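Local coordinates for protein putative HTH-type transcriptional regulator PF0864 (Pyrococcus furiosus, PDB 2IA0) that probably binds DNA sequence-specifically and regulates transcription, as expected of a member of the AsnC family, at residues 21-26 with 59-64; 32-37 with 47-52; 80-85 with 148-153. All coordinates share one frame; numbering follows the deposited sequence.

Contact 1 of 3, residues 21-26 with 59-64; sequences NILRLL and GVIERY
The flat group that takes part here, the phenol of Y64, meets L26 at its oxygen: Y64 OH stands 4.2 Å from L26 CD1. The same hydroxyl has a weak hydrogen bond to Q56, and R31 of the second subunit packs on the ring's residue. The rest of the contact is aliphatic and buried. L23 sends its two methyls to different partners: CD2 of L23 presses on CG1 of I61 at 3.4 Å, the tightest approach between the segments, while CD1 of L23 meets CG1 of V60 at 4.0 Å. That valine methyl reaches the leucine because it lies anti to the backbone N (chi1 176°). One turn further along the helix, CD1 of L26 reaches CD1 of I61 at 4.0 Å, the two side chains crossing at about a right angle, so I61 is touched by both leucines, through CG1 and CD1. L55 of helix 45-57 touches both L23 and I61. The backbones stay well apart: the axes of helix 21-26 and strand 61-64 approach to 11.5 Å and run nearly parallel, 21° between directions, which leaves a full layer of side chains between them. G59, in a Schellman motif with positive phi, ends helix 45-57 just before the strand. A first helix packed against the strand that follows the third is the layout of a winged helix-turn-helix domain.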
ATOM      1  N   ASN A  21     -17.711  -7.359 -10.399  1.00 15.53           N
ATOM      2  CA  ASN A  21     -18.555  -7.409  -9.228  1.00 16.37           C
ATOM      3  C   ASN A  21     -18.065  -8.385  -8.170  1.00 16.59           C
ATOM      4  O   ASN A  21     -18.077  -8.034  -7.001  1.00 18.02           O
ATOM      5  CB  ASN A  21     -20.000  -7.702  -9.605  1.00 17.29           C
ATOM      6  CG  ASN A  21     -20.764  -6.458  -9.989  1.00 18.33           C
ATOM      7  OD1 ASN A  21     -20.493  -5.380  -9.480  1.00 21.56           O
ATOM      8  ND2 ASN A  21     -21.735  -6.603 -10.894  1.00 20.11           N
ATOM      9  N   ILE A  22     -17.640  -9.589  -8.576  1.00 16.27           N
ATOM     10  CA  ILE A  22     -16.971 -10.569  -7.697  1.00 15.81           C
ATOM     11  C   ILE A  22     -15.713  -9.999  -7.037  1.00 16.13           C
ATOM     12  O   ILE A  22     -15.525 -10.134  -5.837  1.00 16.19           O
ATOM     13  CB  ILE A  22     -16.541 -11.867  -8.479  1.00 15.92           C
ATOM     14  CG1 ILE A  22     -17.741 -12.758  -8.825  1.00 16.02           C
ATOM     15  CG2 ILE A  22     -15.498 -12.690  -7.696  1.00 14.22           C
ATOM     16  CD1 ILE A  22     -17.419 -13.882  -9.834  1.00 11.22           C
ATOM     17  N   LEU A  23     -14.830  -9.407  -7.837  1.00 15.99           N
ATOM     18  CA  LEU A  23     -13.611  -8.804  -7.304  1.00 16.48           C
ATOM     19  C   LEU A  23     -13.857  -7.706  -6.267  1.00 16.50           C
ATOM     20  O   LEU A  23     -13.152  -7.645  -5.272  1.00 17.08           O
ATOM     21  CB  LEU A  23     -12.743  -8.265  -8.430  1.00 16.41           C
ATOM     22  CG  LEU A  23     -12.239  -9.307  -9.420  1.00 15.66           C
ATOM     23  CD1 LEU A  23     -11.640  -8.615 -10.601  1.00 15.13           C
ATOM     24  CD2 LEU A  23     -11.256 -10.271  -8.777  1.00 12.62           C
ATOM     25  N   ARG A  24     -14.862  -6.859  -6.507  1.00 16.92           N
ATOM     26  CA  ARG A  24     -15.227  -5.754  -5.600  1.00 16.66           C
ATOM     27  C   ARG A  24     -15.593  -6.272  -4.230  1.00 16.00           C
ATOM     28  O   ARG A  24     -15.076  -5.782  -3.239  1.00 15.61           O
ATOM     29  CB  ARG A  24     -16.388  -4.946  -6.156  1.00 16.50           C
ATOM     30  CG  ARG A  24     -16.018  -4.067  -7.320  1.00 19.36           C
ATOM     31  CD  ARG A  24     -17.275  -3.467  -7.959  1.00 23.48           C
ATOM     32  NE  ARG A  24     -16.931  -2.248  -8.673  1.00 25.25           N
ATOM     33  CZ  ARG A  24     -17.137  -2.035  -9.970  1.00 26.91           C
ATOM     34  NH1 ARG A  24     -16.766  -0.872 -10.502  1.00 29.45           N
ATOM     35  NH2 ARG A  24     -17.717  -2.951 -10.736  1.00 24.83           N
ATOM     36  N   LEU A  25     -16.479  -7.272  -4.204  1.00 15.47           N
ATOM     37  CA  LEU A  25     -16.904  -7.940  -2.982  1.00 15.00           C
ATOM     38  C   LEU A  25     -15.777  -8.633  -2.256  1.00 14.92           C
ATOM     39  O   LEU A  25     -15.714  -8.567  -1.039  1.00 15.76           O
ATOM     40  CB  LEU A  25     -18.041  -8.936  -3.265  1.00 14.96           C
ATOM     41  CG  LEU A  25     -19.322  -8.265  -3.781  1.00 14.96           C
ATOM     42  CD1 LEU A  25     -20.366  -9.297  -4.125  1.00 15.19           C
ATOM     43  CD2 LEU A  25     -19.864  -7.201  -2.797  1.00 11.57           C
ATOM     44  N   LEU A  26     -14.888  -9.297  -2.993  1.00 14.71           N
ATOM     45  CA  LEU A  26     -13.727  -9.967  -2.391  1.00 14.11           C
ATOM     46  C   LEU A  26     -12.718  -8.963  -1.821  1.00 14.07           C
ATOM     47  O   LEU A  26     -12.107  -9.204  -0.774  1.00 12.85           O
ATOM     48  CB  LEU A  26     -13.077 -10.926  -3.388  1.00 13.38           C
ATOM     49  CG  LEU A  26     -13.856 -12.229  -3.699  1.00 13.52           C
ATOM     50  CD1 LEU A  26     -13.049 -13.095  -4.626  1.00 10.97           C
ATOM     51  CD2 LEU A  26     -14.181 -13.045  -2.461  1.00 14.30           C
ATOM     52  N   GLY A  59      -4.107 -15.063 -12.526  1.00 18.39           N
ATOM     53  CA  GLY A  59      -3.446 -14.117 -11.618  1.00 17.17           C
ATOM     54  C   GLY A  59      -4.123 -12.765 -11.463  1.00 17.17           C
ATOM     55  O   GLY A  59      -3.511 -11.822 -10.949  1.00 17.47           O
ATOM     56  N   VAL A  60      -5.382 -12.652 -11.906  1.00 16.81           N
ATOM     57  CA  VAL A  60      -6.179 -11.454 -11.643  1.00 16.38           C
ATOM     58  C   VAL A  60      -6.448 -11.342 -10.128  1.00 16.08           C
ATOM     59  O   VAL A  60      -6.234 -10.280  -9.531  1.00 16.29           O
ATOM     60  CB  VAL A  60      -7.480 -11.417 -12.477  1.00 16.77           C
ATOM     61  CG1 VAL A  60      -8.322 -10.196 -12.107  1.00 16.74           C
ATOM     62  CG2 VAL A  60      -7.157 -11.380 -13.959  1.00 16.42           C
ATOM     63  N   ILE A  61      -6.889 -12.434  -9.501  1.00 15.15           N
ATOM     64  CA  ILE A  61      -6.791 -12.505  -8.046  1.00 14.97           C
ATOM     65  C   ILE A  61      -5.381 -12.993  -7.785  1.00 15.40           C
ATOM     66  O   ILE A  61      -5.070 -14.170  -7.989  1.00 16.38           O
ATOM     67  CB  ILE A  61      -7.890 -13.396  -7.374  1.00 14.85           C
ATOM     68  CG1 ILE A  61      -9.298 -12.825  -7.626  1.00 13.45           C
ATOM     69  CG2 ILE A  61      -7.689 -13.462  -5.902  1.00 13.82           C
ATOM     70  CD1 ILE A  61     -10.410 -13.876  -7.541  1.00 13.85           C
ATOM     71  N   GLU A  62      -4.497 -12.071  -7.406  1.00 15.17           N
ATOM     72  CA  GLU A  62      -3.107 -12.440  -7.174  1.00 14.50           C
ATOM     73  C   GLU A  62      -2.912 -13.173  -5.852  1.00 13.79           C
ATOM     74  O   GLU A  62      -2.119 -14.126  -5.782  1.00 14.00           O
ATOM     75  CB  GLU A  62      -2.167 -11.234  -7.232  1.00 14.92           C
ATOM     76  CG  GLU A  62      -0.707 -11.656  -7.061  1.00 17.48           C
ATOM     77  CD  GLU A  62       0.183 -10.512  -6.674  1.00 21.80           C
ATOM     78  OE1 GLU A  62       0.521  -9.714  -7.592  1.00 21.00           O
ATOM     79  OE2 GLU A  62       0.543 -10.420  -5.451  1.00 24.45           O
ATOM     80  N   ARG A  63      -3.632 -12.761  -4.809  1.00 11.72           N
ATOM     81  CA  ARG A  63      -3.313 -13.258  -3.473  1.00 10.80           C
ATOM     82  C   ARG A  63      -4.394 -12.833  -2.507  1.00 10.09           C
ATOM     83  O   ARG A  63      -5.001 -11.809  -2.715  1.00 10.31           O
ATOM     84  CB  ARG A  63      -1.957 -12.677  -3.023  1.00 10.78           C
ATOM     85  CG  ARG A  63      -1.375 -13.255  -1.739  1.00 10.74           C
ATOM     86  CD  ARG A  63       0.156 -13.249  -1.793  1.00 13.79           C
ATOM     87  NE  ARG A  63       0.675 -11.913  -1.542  1.00 16.85           N
ATOM     88  CZ  ARG A  63       0.599 -11.321  -0.353  1.00 16.95           C
ATOM     89  NH1 ARG A  63       0.037 -11.959   0.671  1.00 17.21           N
ATOM     90  NH2 ARG A  63       1.078 -10.103  -0.185  1.00 14.07           N
ATOM     91  N   TYR A  64      -4.624 -13.637  -1.471  1.00  9.22           N
ATOM     92  CA  TYR A  64      -5.507 -13.336  -0.366  1.00  8.51           C
ATOM     93  C   TYR A  64      -4.643 -12.932   0.812  1.00  9.28           C
ATOM     94  O   TYR A  64      -3.653 -13.603   1.118  1.00  9.26           O
ATOM     95  CB  TYR A  64      -6.315 -14.595   0.012  1.00  8.44           C
ATOM     96  CG  TYR A  64      -7.371 -14.994  -1.020  1.00  7.28           C
ATOM     97  CD1 TYR A  64      -8.721 -14.737  -0.796  1.00  7.37           C
ATOM     98  CD2 TYR A  64      -7.000 -15.606  -2.236  1.00  8.06           C
ATOM     99  CE1 TYR A  64      -9.717 -15.100  -1.779  1.00  8.01           C
ATOM    100  CE2 TYR A  64      -7.952 -15.971  -3.207  1.00  6.96           C
ATOM    101  CZ  TYR A  64      -9.294 -15.707  -2.981  1.00  7.35           C
ATOM    102  OH  TYR A  64     -10.208 -16.073  -3.939  1.00  6.66           O
TER

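Contact 2 of 3, residues 32-37 with 47-52; sequences LTISEL and TIHFRI
E36 OE2 is gripped by two donors of the same residue, T33: the backbone N at 2.9 Å, nearly straight at 173° but 32° out of the carboxylate plane, and OG1 at 2.8 Å, on the anti lone pair. T33 is the N-cap of helix 34-41, and the bond from its N to the E36 carboxylate is the one that an N3 side chain makes in a capping box. This helix and helix 45-57 form the predicted helix-turn-helix, and residues 32-37 and 47-52 meet through apolar side chains. L37 crosses I48 obliquely, its CB 3.8 Å from I48 CG2, and its CD1 comes to 3.7 Å from CD1 of I52. I34 slides past I48 in the opposite direction, CG1 to CG2 at 4.1 Å, and also borders I52. Replacing I34 by an alanine would probably open a gap beside I48 and I52 and leave the imidazole of H49 without its aliphatic neighbour. The deeper side is closed by helix 17-26, where L25 touches L37 and I22 touches I52. At the outer end H49 has CG anti to the backbone N (chi1 173°), and I34 CD1 sits at the edge of its ring, near the ring plane, 3.5 Å from ND1.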
ATOM      1  N   LEU A  32     -15.951 -13.890   2.180  1.00 18.26           N
ATOM      2  CA  LEU A  32     -17.207 -14.223   1.484  1.00 18.08           C
ATOM      3  C   LEU A  32     -17.063 -15.498   0.681  1.00 18.61           C
ATOM      4  O   LEU A  32     -16.192 -15.590  -0.190  1.00 19.06           O
ATOM      5  CB  LEU A  32     -17.635 -13.096   0.557  1.00 17.81           C
ATOM      6  CG  LEU A  32     -18.273 -11.850   1.153  1.00 16.96           C
ATOM      7  CD1 LEU A  32     -18.207 -10.756   0.128  1.00 16.68           C
ATOM      8  CD2 LEU A  32     -19.687 -12.118   1.539  1.00 16.72           C
ATOM      9  N   THR A  33     -17.918 -16.478   0.983  1.00 18.72           N
ATOM     10  CA  THR A  33     -17.907 -17.770   0.312  1.00 18.39           C
ATOM     11  C   THR A  33     -18.701 -17.707  -0.986  1.00 18.80           C
ATOM     12  O   THR A  33     -19.384 -16.728  -1.256  1.00 19.56           O
ATOM     13  CB  THR A  33     -18.551 -18.855   1.174  1.00 18.47           C
ATOM     14  OG1 THR A  33     -19.899 -18.473   1.449  1.00 19.22           O
ATOM     15  CG2 THR A  33     -17.780 -19.089   2.494  1.00 18.20           C
ATOM     16  N   ILE A  34     -18.643 -18.782  -1.764  1.00 18.34           N
ATOM     17  CA  ILE A  34     -19.304 -18.861  -3.053  1.00 18.19           C
ATOM     18  C   ILE A  34     -20.823 -18.746  -2.939  1.00 17.92           C
ATOM     19  O   ILE A  34     -21.461 -18.087  -3.746  1.00 17.40           O
ATOM     20  CB  ILE A  34     -18.886 -20.182  -3.793  1.00 18.66           C
ATOM     21  CG1 ILE A  34     -17.507 -20.001  -4.439  1.00 20.33           C
ATOM     22  CG2 ILE A  34     -19.895 -20.581  -4.844  1.00 17.56           C
ATOM     23  CD1 ILE A  34     -16.644 -21.267  -4.351  1.00 24.65           C
ATOM     24  N   SER A  35     -21.396 -19.395  -1.933  1.00 17.85           N
ATOM     25  CA  SER A  35     -22.832 -19.418  -1.797  1.00 18.27           C
ATOM     26  C   SER A  35     -23.361 -18.062  -1.391  1.00 18.14           C
ATOM     27  O   SER A  35     -24.422 -17.655  -1.872  1.00 18.68           O
ATOM     28  CB  SER A  35     -23.307 -20.570  -0.885  1.00 18.36           C
ATOM     29  OG  SER A  35     -23.313 -20.231   0.483  1.00 19.50           O
ATOM     30  N   GLU A  36     -22.603 -17.351  -0.548  1.00 18.59           N
ATOM     31  CA  GLU A  36     -22.894 -15.947  -0.181  1.00 17.73           C
ATOM     32  C   GLU A  36     -22.721 -15.005  -1.354  1.00 17.96           C
ATOM     33  O   GLU A  36     -23.494 -14.070  -1.519  1.00 18.31           O
ATOM     34  CB  GLU A  36     -21.974 -15.475   0.923  1.00 17.89           C
ATOM     35  CG  GLU A  36     -22.232 -16.070   2.285  1.00 17.56           C
ATOM     36  CD  GLU A  36     -21.117 -15.714   3.241  1.00 17.58           C
ATOM     37  OE1 GLU A  36     -21.333 -14.893   4.162  1.00 20.14           O
ATOM     38  OE2 GLU A  36     -19.998 -16.226   3.047  1.00 16.39           O
ATOM     39  N   LEU A  37     -21.704 -15.239  -2.178  1.00 17.90           N
ATOM     40  CA  LEU A  37     -21.496 -14.411  -3.380  1.00 17.26           C
ATOM     41  C   LEU A  37     -22.584 -14.638  -4.419  1.00 17.40           C
ATOM     42  O   LEU A  37     -22.977 -13.719  -5.139  1.00 17.99           O
ATOM     43  CB  LEU A  37     -20.133 -14.686  -3.997  1.00 16.47           C
ATOM     44  CG  LEU A  37     -18.921 -14.078  -3.320  1.00 15.90           C
ATOM     45  CD1 LEU A  37     -17.705 -14.853  -3.754  1.00 14.33           C
ATOM     46  CD2 LEU A  37     -18.782 -12.585  -3.628  1.00 13.37           C
ATOM     47  N   THR A  47     -21.318 -20.959 -11.424  1.00 19.30           N
ATOM     48  CA  THR A  47     -20.715 -19.853 -12.187  1.00 19.68           C
ATOM     49  C   THR A  47     -19.741 -19.021 -11.349  1.00 19.67           C
ATOM     50  O   THR A  47     -18.639 -18.752 -11.802  1.00 20.29           O
ATOM     51  CB  THR A  47     -21.754 -18.933 -12.819  1.00 19.65           C
ATOM     52  OG1 THR A  47     -22.792 -19.741 -13.377  1.00 20.49           O
ATOM     53  CG2 THR A  47     -21.105 -18.113 -13.923  1.00 18.77           C
ATOM     54  N   ILE A  48     -20.142 -18.639 -10.137  1.00 19.30           N
ATOM     55  CA  ILE A  48     -19.247 -17.919  -9.215  1.00 19.52           C
ATOM     56  C   ILE A  48     -17.938 -18.683  -9.009  1.00 18.97           C
ATOM     57  O   ILE A  48     -16.852 -18.147  -9.206  1.00 18.54           O
ATOM     58  CB  ILE A  48     -19.946 -17.608  -7.837  1.00 19.70           C
ATOM     59  CG1 ILE A  48     -21.203 -16.737  -8.030  1.00 19.17           C
ATOM     60  CG2 ILE A  48     -18.970 -16.974  -6.850  1.00 19.31           C
ATOM     61  CD1 ILE A  48     -21.005 -15.551  -8.944  1.00 18.95           C
ATOM     62  N   HIS A  49     -18.087 -19.959  -8.667  1.00 19.13           N
ATOM     63  CA  HIS A  49     -16.994 -20.895  -8.423  1.00 19.31           C
ATOM     64  C   HIS A  49     -15.995 -20.952  -9.597  1.00 18.74           C
ATOM     65  O   HIS A  49     -14.795 -20.710  -9.415  1.00 19.02           O
ATOM     66  CB  HIS A  49     -17.607 -22.258  -8.111  1.00 19.36           C
ATOM     67  CG  HIS A  49     -16.616 -23.372  -8.000  1.00 21.71           C
ATOM     68  ND1 HIS A  49     -15.720 -23.474  -6.957  1.00 24.23           N
ATOM     69  CD2 HIS A  49     -16.409 -24.458  -8.785  1.00 23.68           C
ATOM     70  CE1 HIS A  49     -14.993 -24.565  -7.112  1.00 25.03           C
ATOM     71  NE2 HIS A  49     -15.388 -25.179  -8.215  1.00 25.94           N
ATOM     72  N   PHE A  50     -16.514 -21.219 -10.793  1.00 17.88           N
ATOM     73  CA  PHE A  50     -15.734 -21.197 -12.023  1.00 17.29           C
ATOM     74  C   PHE A  50     -15.015 -19.859 -12.293  1.00 17.43           C
ATOM     75  O   PHE A  50     -13.820 -19.852 -12.578  1.00 17.36           O
ATOM     76  CB  PHE A  50     -16.620 -21.589 -13.207  1.00 16.33           C
ATOM     77  CG  PHE A  50     -15.946 -21.461 -14.543  1.00 15.59           C
ATOM     78  CD1 PHE A  50     -16.235 -20.379 -15.386  1.00 13.90           C
ATOM     79  CD2 PHE A  50     -15.031 -22.419 -14.971  1.00 12.84           C
ATOM     80  CE1 PHE A  50     -15.611 -20.255 -16.634  1.00 13.29           C
ATOM     81  CE2 PHE A  50     -14.413 -22.302 -16.220  1.00 13.83           C
ATOM     82  CZ  PHE A  50     -14.704 -21.216 -17.049  1.00 12.56           C
ATOM     83  N   ARG A  51     -15.752 -18.751 -12.220  1.00 17.96           N
ATOM     84  CA  ARG A  51     -15.179 -17.398 -12.334  1.00 18.35           C
ATOM     85  C   ARG A  51     -14.032 -17.169 -11.352  1.00 18.35           C
ATOM     86  O   ARG A  51     -13.013 -16.637 -11.732  1.00 18.79           O
ATOM     87  CB  ARG A  51     -16.233 -16.308 -12.098  1.00 18.02           C
ATOM     88  CG  ARG A  51     -17.411 -16.322 -13.029  1.00 18.33           C
ATOM     89  CD  ARG A  51     -16.950 -16.279 -14.450  1.00 18.76           C
ATOM     90  NE  ARG A  51     -18.027 -15.902 -15.365  1.00 18.29           N
ATOM     91  CZ  ARG A  51     -18.246 -14.667 -15.802  1.00 15.00           C
ATOM     92  NH1 ARG A  51     -17.471 -13.677 -15.397  1.00 17.17           N
ATOM     93  NH2 ARG A  51     -19.231 -14.419 -16.651  1.00 10.21           N
ATOM     94  N   ILE A  52     -14.194 -17.573 -10.099  1.00 18.57           N
ATOM     95  CA  ILE A  52     -13.132 -17.391  -9.101  1.00 19.31           C
ATOM     96  C   ILE A  52     -11.876 -18.222  -9.386  1.00 19.69           C
ATOM     97  O   ILE A  52     -10.759 -17.675  -9.346  1.00 20.59           O
ATOM     98  CB  ILE A  52     -13.654 -17.606  -7.655  1.00 19.73           C
ATOM     99  CG1 ILE A  52     -14.572 -16.440  -7.256  1.00 19.58           C
ATOM    100  CG2 ILE A  52     -12.504 -17.734  -6.665  1.00 19.56           C
ATOM    101  CD1 ILE A  52     -15.458 -16.751  -6.070  1.00 18.76           C
TER

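Contact 3 of 3, residues 80-85 with 148-153; sequences IVLEVG and KHIQIF
Backbone hydrogen bonds set the register between 80-85 and 148-153. V81 and Q151 form a hydrogen-bonded pair: V81 N to Q151 O measures 2.8 Å (N-H...O 167°), and Q151 N returns a bond to V81 O. E83 N donates to H149 O at 3.0 Å. The carbonyl of E83 takes two amides, K148 N at 2.8 Å and, weakly, H149 N, so that K148 and H149 both face one residue, a classic beta bulge. CA-H...O contacts add to these from I80 CA to Q151 O, L82 CA to H149 O and I150 CA to V81 O. The strand axes run antiparallel; 147-154 is an outermost strand of the four-stranded sheet within this chain, beside 76-84, in the alpha+beta barrel domain by which such proteins dimerise.

Among polar side chains, H149 ND1 gives E83 OE1 a hydrogen bond of 2.9 Å, carboxylate and ring planes 36° apart; E83 is extended, its CG anti to the backbone N (chi1 178°), which lays it alongside the histidine. K148 bends at chi3 and brings CE to 3.4 Å from E83 OE2, while its NZ stops short of a salt bridge; its CG lies over one face of the H149 ring, toward the rim. A water donates to V81 O and accepts from Q151 NE2, and Q151 OE1 bonds to Q151 of the second subunit.

Among apolar contacts, L82 CD2 rests on I150 CG1 at 4.0 Å, side by side, on the face shared with I80 and I152. On the other, V81 CG2 approaches F153 CE2 at 4.0 Å, in plane at the ring edge.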
ATOM      1  N   ILE A  80       9.864   9.477   2.560  1.00  8.90           N
ATOM      2  CA  ILE A  80      11.235   9.995   2.431  1.00  8.89           C
ATOM      3  C   ILE A  80      11.631  10.019   0.971  1.00  9.34           C
ATOM      4  O   ILE A  80      11.450   9.041   0.275  1.00  8.94           O
ATOM      5  CB  ILE A  80      12.215   9.098   3.209  1.00  8.98           C
ATOM      6  CG1 ILE A  80      11.708   8.926   4.649  1.00  6.43           C
ATOM      7  CG2 ILE A  80      13.652   9.679   3.165  1.00  7.39           C
ATOM      8  CD1 ILE A  80      12.624   8.189   5.523  1.00  7.34           C
ATOM      9  N   VAL A  81      12.142  11.148   0.498  1.00 10.54           N
ATOM     10  CA  VAL A  81      12.640  11.227  -0.877  1.00 10.59           C
ATOM     11  C   VAL A  81      14.113  11.613  -0.914  1.00 11.35           C
ATOM     12  O   VAL A  81      14.498  12.699  -0.496  1.00 11.26           O
ATOM     13  CB  VAL A  81      11.798  12.158  -1.769  1.00 10.93           C
ATOM     14  CG1 VAL A  81      12.245  12.026  -3.258  1.00 10.35           C
ATOM     15  CG2 VAL A  81      10.305  11.828  -1.615  1.00  7.92           C
ATOM     16  N   LEU A  82      14.924  10.679  -1.401  1.00 11.94           N
ATOM     17  CA  LEU A  82      16.366  10.821  -1.508  1.00 12.21           C
ATOM     18  C   LEU A  82      16.743  11.055  -2.963  1.00 12.98           C
ATOM     19  O   LEU A  82      16.246  10.370  -3.843  1.00 12.83           O
ATOM     20  CB  LEU A  82      17.046   9.520  -1.044  1.00 11.79           C
ATOM     21  CG  LEU A  82      16.740   8.991   0.351  1.00 11.65           C
ATOM     22  CD1 LEU A  82      17.612   7.793   0.625  1.00 12.81           C
ATOM     23  CD2 LEU A  82      16.970  10.068   1.389  1.00 13.48           C
ATOM     24  N   GLU A  83      17.644  11.991  -3.213  1.00 14.11           N
ATOM     25  CA  GLU A  83      18.175  12.184  -4.558  1.00 15.90           C
ATOM     26  C   GLU A  83      19.689  12.011  -4.510  1.00 16.57           C
ATOM     27  O   GLU A  83      20.373  12.692  -3.748  1.00 16.65           O
ATOM     28  CB  GLU A  83      17.808  13.577  -5.088  1.00 16.07           C
ATOM     29  CG  GLU A  83      18.352  13.899  -6.483  1.00 17.35           C
ATOM     30  CD  GLU A  83      18.106  15.348  -6.888  1.00 20.35           C
ATOM     31  OE1 GLU A  83      17.849  16.197  -6.004  1.00 22.73           O
ATOM     32  OE2 GLU A  83      18.182  15.654  -8.097  1.00 23.12           O
ATOM     33  N   VAL A  84      20.201  11.099  -5.322  1.00 17.54           N
ATOM     34  CA  VAL A  84      21.639  10.839  -5.388  1.00 19.11           C
ATOM     35  C   VAL A  84      22.334  11.892  -6.243  1.00 20.04           C
ATOM     36  O   VAL A  84      21.804  12.306  -7.274  1.00 20.09           O
ATOM     37  CB  VAL A  84      21.927   9.388  -5.843  1.00 18.71           C
ATOM     38  CG1 VAL A  84      23.391   9.175  -6.043  1.00 19.58           C
ATOM     39  CG2 VAL A  84      21.427   8.409  -4.762  1.00 19.30           C
ATOM     40  N   GLY A  85      23.481  12.370  -5.761  1.00 22.03           N
ATOM     41  CA  GLY A  85      24.291  13.382  -6.457  1.00 24.15           C
ATOM     42  C   GLY A  85      25.143  12.708  -7.512  1.00 26.19           C
ATOM     43  O   GLY A  85      25.004  12.982  -8.720  1.00 26.87           O
ATOM     44  N   LYS A 148      22.325  14.417  -2.810  1.00 21.28           N
ATOM     45  CA  LYS A 148      22.112  15.822  -3.126  1.00 20.84           C
ATOM     46  C   LYS A 148      20.987  16.385  -2.257  1.00 20.44           C
ATOM     47  O   LYS A 148      21.134  17.453  -1.684  1.00 20.42           O
ATOM     48  CB  LYS A 148      21.802  15.980  -4.609  1.00 21.15           C
ATOM     49  CG  LYS A 148      21.831  17.396  -5.131  1.00 23.07           C
ATOM     50  CD  LYS A 148      22.241  17.432  -6.609  1.00 26.82           C
ATOM     51  CE  LYS A 148      21.483  16.381  -7.443  1.00 28.88           C
ATOM     52  NZ  LYS A 148      22.169  16.130  -8.762  1.00 29.85           N
ATOM     53  N   HIS A 149      19.893  15.636  -2.119  1.00 19.32           N
ATOM     54  CA  HIS A 149      18.731  16.121  -1.404  1.00 18.87           C
ATOM     55  C   HIS A 149      18.050  15.039  -0.574  1.00 17.84           C
ATOM     56  O   HIS A 149      18.035  13.885  -0.954  1.00 17.57           O
ATOM     57  CB  HIS A 149      17.732  16.766  -2.381  1.00 18.68           C
ATOM     58  CG  HIS A 149      18.159  18.113  -2.875  1.00 21.84           C
ATOM     59  ND1 HIS A 149      18.064  18.490  -4.200  1.00 23.70           N
ATOM     60  CD2 HIS A 149      18.689  19.178  -2.219  1.00 23.84           C
ATOM     61  CE1 HIS A 149      18.503  19.731  -4.334  1.00 23.76           C
ATOM     62  NE2 HIS A 149      18.896  20.167  -3.149  1.00 23.41           N
ATOM     63  N   ILE A 150      17.509  15.440   0.573  1.00 17.25           N
ATOM     64  CA  ILE A 150      16.670  14.602   1.402  1.00 16.70           C
ATOM     65  C   ILE A 150      15.401  15.391   1.728  1.00 17.38           C
ATOM     66  O   ILE A 150      15.477  16.526   2.202  1.00 17.91           O
ATOM     67  CB  ILE A 150      17.331  14.225   2.753  1.00 16.40           C
ATOM     68  CG1 ILE A 150      18.666  13.500   2.562  1.00 15.60           C
ATOM     69  CG2 ILE A 150      16.334  13.415   3.655  1.00 14.37           C
ATOM     70  CD1 ILE A 150      19.579  13.621   3.796  1.00 16.46           C
ATOM     71  N   GLN A 151      14.243  14.792   1.466  1.00 17.46           N
ATOM     72  CA  GLN A 151      12.973  15.372   1.894  1.00 17.94           C
ATOM     73  C   GLN A 151      12.200  14.397   2.762  1.00 18.00           C
ATOM     74  O   GLN A 151      12.168  13.190   2.478  1.00 17.74           O
ATOM     75  CB  GLN A 151      12.124  15.796   0.706  1.00 17.79           C
ATOM     76  CG  GLN A 151      12.832  16.716  -0.260  1.00 18.21           C
ATOM     77  CD  GLN A 151      11.924  17.161  -1.351  1.00 18.43           C
ATOM     78  OE1 GLN A 151      11.096  18.029  -1.150  1.00 18.38           O
ATOM     79  NE2 GLN A 151      12.058  16.557  -2.518  1.00 20.67           N
ATOM     80  N   ILE A 152      11.623  14.926   3.843  1.00 17.92           N
ATOM     81  CA  ILE A 152      10.799  14.120   4.742  1.00 18.74           C
ATOM     82  C   ILE A 152       9.398  14.705   4.860  1.00 18.58           C
ATOM     83  O   ILE A 152       9.232  15.871   5.256  1.00 17.94           O
ATOM     84  CB  ILE A 152      11.461  13.866   6.135  1.00 19.08           C
ATOM     85  CG1 ILE A 152      12.743  13.045   5.956  1.00 19.37           C
ATOM     86  CG2 ILE A 152      10.513  13.083   7.054  1.00 18.77           C
ATOM     87  CD1 ILE A 152      13.793  13.416   6.930  1.00 22.53           C
ATOM     88  N   PHE A 153       8.412  13.884   4.470  1.00 18.03           N
ATOM     89  CA  PHE A 153       7.008  14.251   4.512  1.00 17.38           C
ATOM     90  C   PHE A 153       6.302  13.334   5.478  1.00 17.52           C
ATOM     91  O   PHE A 153       5.984  12.205   5.132  1.00 17.17           O
ATOM     92  CB  PHE A 153       6.370  14.144   3.125  1.00 17.14           C
ATOM     93  CG  PHE A 153       7.103  14.907   2.076  1.00 17.80           C
ATOM     94  CD1 PHE A 153       7.005  16.307   2.014  1.00 18.50           C
ATOM     95  CD2 PHE A 153       7.916  14.246   1.163  1.00 16.69           C
ATOM     96  CE1 PHE A 153       7.708  17.032   1.051  1.00 17.98           C
ATOM     97  CE2 PHE A 153       8.623  14.958   0.198  1.00 16.63           C
ATOM     98  CZ  PHE A 153       8.523  16.363   0.148  1.00 16.70           C
TER
HETATM   99  O   HOH W   1      14.630  14.835  -2.507  1.00 37.71           O

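How the contacts relate
Contacts 1 and 2 belong to the winged helix-turn-helix domain, which probably binds DNA, their centres 11 Å apart. Both segments of contact 2 fall between those of contact 1 in the sequence, and the two meet directly: I22 CD1 packs on R51 CB, and L25 O on L32 CD1. Helix 17-26 thereby serves as a shared wall for strand 61-68 and the two helices of the helix-turn-helix. Contact 3 comes later in the chain, in the C-terminal alpha+beta domain; its centre lies about 36 Å from that of contact 1 and 47 Å from that of contact 2. Contacts 1 and 3 both touch the second subunit, so dimer contacts involve both domains, whereas none reaches contact 2.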